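Local coordinates for tail fiber protein (Acinetobacter phage AM24, PDB 5W5P) that probably serves as a trimeric tailspike that recognises, and may degrade, the capsular polysaccharide of its Acinetobacter host, at residues M164-D169 with R206-Q211. Sequence-based numbering, arbitrary orientation.
With ZN (zinc ion), chain C.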
loop_
_atom_site.group_PDB
_atom_site.type_symbol
_atom_site.label_atom_id
_atom_site.label_comp_id
_atom_site.label_asym_id
_atom_site.label_seq_id
_atom_site.Cartn_x
_atom_site.Cartn_y
_atom_site.Cartn_z
HETATM N N MSE A 164 9.248 -10.617 -22.344
HETATM C CA MSE A 164 9.055 -12.056 -22.421
HETATM C C MSE A 164 7.943 -12.530 -21.496
HETATM O O MSE A 164 7.678 -11.906 -20.466
HETATM C CB MSE A 164 10.376 -12.763 -22.103
HETATM C CG MSE A 164 11.537 -12.208 -22.929
HETATM SE SE MSE A 164 13.311 -12.926 -22.500
HETATM C CE MSE A 164 13.528 -12.251 -20.676
ATOM N N GLU A 165 7.288 -13.629 -21.862
ATOM C CA GLU A 165 6.176 -14.141 -21.078
ATOM C C GLU A 165 6.169 -15.662 -21.091
ATOM O O GLU A 165 6.472 -16.285 -22.109
ATOM C CB GLU A 165 4.830 -13.609 -21.596
ATOM C CG GLU A 165 3.648 -13.879 -20.661
ATOM C CD GLU A 165 2.509 -12.884 -20.832
ATOM O OE1 GLU A 165 2.414 -12.267 -21.915
ATOM O OE2 GLU A 165 1.706 -12.720 -19.883
ATOM N N ILE A 166 5.826 -16.249 -19.948
ATOM C CA ILE A 166 5.599 -17.684 -19.813
ATOM C C ILE A 166 4.214 -17.821 -19.195
ATOM O O ILE A 166 4.026 -17.540 -18.006
ATOM C CB ILE A 166 6.663 -18.369 -18.953
ATOM C CG1 ILE A 166 8.030 -18.297 -19.632
ATOM C CG2 ILE A 166 6.282 -19.817 -18.668
ATOM C CD1 ILE A 166 9.165 -18.391 -18.665
ATOM N N CYS A 167 3.239 -18.245 -19.993
ATOM C CA CYS A 167 1.846 -18.173 -19.589
ATOM C C CYS A 167 1.121 -19.411 -20.106
ATOM O O CYS A 167 1.726 -20.321 -20.679
ATOM C CB CYS A 167 1.210 -16.876 -20.105
ATOM S SG CYS A 167 0.984 -16.857 -21.913
ATOM N N GLY A 168 -0.189 -19.442 -19.907
ATOM C CA GLY A 168 -0.967 -20.585 -20.336
ATOM C C GLY A 168 -2.445 -20.305 -20.206
ATOM O O GLY A 168 -2.869 -19.201 -19.852
ATOM N N ASP A 169 -3.229 -21.332 -20.501
ATOM C CA ASP A 169 -4.681 -21.271 -20.422
ATOM C C ASP A 169 -5.220 -22.342 -19.482
ATOM O O ASP A 169 -6.271 -22.939 -19.727
ATOM C CB ASP A 169 -5.302 -21.408 -21.807
ATOM C CG ASP A 169 -6.629 -20.699 -21.916
ATOM O OD1 ASP A 169 -7.176 -20.300 -20.860
ATOM O OD2 ASP A 169 -7.127 -20.543 -23.054
ATOM N N ARG A 206 0.658 -16.400 -15.547
ATOM C CA ARG A 206 -0.731 -16.193 -15.955
ATOM C C ARG A 206 -1.302 -17.457 -16.595
ATOM O O ARG A 206 -0.802 -17.924 -17.623
ATOM C CB ARG A 206 -0.821 -15.014 -16.925
ATOM C CG ARG A 206 -2.242 -14.548 -17.231
ATOM C CD ARG A 206 -2.879 -13.882 -16.021
ATOM N NE ARG A 206 -2.103 -12.731 -15.564
ATOM C CZ ARG A 206 -2.350 -12.055 -14.445
ATOM N NH1 ARG A 206 -3.358 -12.416 -13.661
ATOM N NH2 ARG A 206 -1.590 -11.018 -14.110
ATOM N N GLY A 207 -2.335 -18.022 -15.969
ATOM C CA GLY A 207 -2.998 -19.194 -16.508
ATOM C C GLY A 207 -2.206 -20.480 -16.436
ATOM O O GLY A 207 -2.462 -21.396 -17.226
ATOM N N LEU A 208 -1.251 -20.579 -15.508
ATOM C CA LEU A 208 -0.384 -21.742 -15.383
ATOM C C LEU A 208 -0.445 -22.298 -13.969
ATOM O O LEU A 208 -0.543 -21.549 -12.992
ATOM C CB LEU A 208 1.069 -21.396 -15.708
ATOM C CG LEU A 208 1.453 -21.284 -17.177
ATOM C CD1 LEU A 208 2.910 -20.887 -17.281
ATOM C CD2 LEU A 208 1.180 -22.597 -17.902
ATOM N N ARG A 209 -0.358 -23.621 -13.870
ATOM C CA ARG A 209 -0.330 -24.326 -12.590
ATOM C C ARG A 209 1.011 -25.043 -12.486
ATOM O O ARG A 209 1.208 -26.090 -13.107
ATOM C CB ARG A 209 -1.490 -25.306 -12.484
ATOM C CG ARG A 209 -2.863 -24.661 -12.528
ATOM C CD ARG A 209 -3.956 -25.711 -12.526
ATOM N NE ARG A 209 -3.982 -26.467 -13.773
ATOM C CZ ARG A 209 -4.225 -27.774 -13.857
ATOM N NH1 ARG A 209 -4.456 -28.484 -12.761
ATOM N NH2 ARG A 209 -4.239 -28.371 -15.041
ATOM N N PHE A 210 1.938 -24.478 -11.716
ATOM C CA PHE A 210 3.214 -25.127 -11.454
ATOM C C PHE A 210 3.056 -26.039 -10.247
ATOM O O PHE A 210 2.521 -25.624 -9.218
ATOM C CB PHE A 210 4.314 -24.091 -11.220
ATOM C CG PHE A 210 4.688 -23.318 -12.456
ATOM C CD1 PHE A 210 4.271 -22.007 -12.630
ATOM C CD2 PHE A 210 5.449 -23.911 -13.453
ATOM C CE1 PHE A 210 4.623 -21.291 -13.769
ATOM C CE2 PHE A 210 5.794 -23.213 -14.596
ATOM C CZ PHE A 210 5.380 -21.900 -14.756
ATOM N N GLN A 211 3.495 -27.285 -10.382
ATOM C CA GLN A 211 3.245 -28.288 -9.358
ATOM C C GLN A 211 4.462 -29.182 -9.185
ATOM O O GLN A 211 5.087 -29.595 -10.168
ATOM C CB GLN A 211 2.014 -29.140 -9.709
ATOM C CG GLN A 211 1.563 -30.084 -8.599
ATOM C CD GLN A 211 0.149 -30.610 -8.806
ATOM O OE1 GLN A 211 -0.632 -30.041 -9.572
ATOM N NE2 GLN A 211 -0.186 -31.702 -8.121
HETATM ZN ZN ZN C . -8.673 -18.626 -20.486
HETATM O O HOH W 1 2.408 -14.599 -17.372
#
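Gly168 N donates to Arg206 O at 2.8 Å; the bond is bent at the hydrogen (138°), yet the donor sits nearly in line with the acceptor's C=O (166°). Beside it runs a weaker contact in the other direction: Gly207 CA-H points at Gly168 O, CA to O 3.3 Å. Both residues are glycines, so the two backbones meet here without intervening side chains. Leu208, its CG turned away from its own carbonyl carbon (chi1 -79°), lies over the backbone of Cys167, CG to Cys167 C 3.5 Å, and its CD1 meets Ile166 CG2 at 3.8 Å. Both side chains reach Phe138 of strand 135-140, the preceding parallel neighbour of 164-169, whereas strand 199-204 follows it. This is the stacking of a parallel beta-helix; the loop through Arg206 leads from strand 199-204 into strand 209-211 on the next face. Ahead of the Gly168 bond, a water accepts from Arg206 N (3.1 Å) and donates to Glu165 OE2 (3.2 Å), whose carboxylate also pairs with Arg135. One residue past Gly168, Asp169 OD1 binds a zinc ion at 2.3 Å. One direct backbone bond and a water bridge thus fasten the turn to the strand, while Leu208 and Ile166 pack against Phe138 on the apolar side.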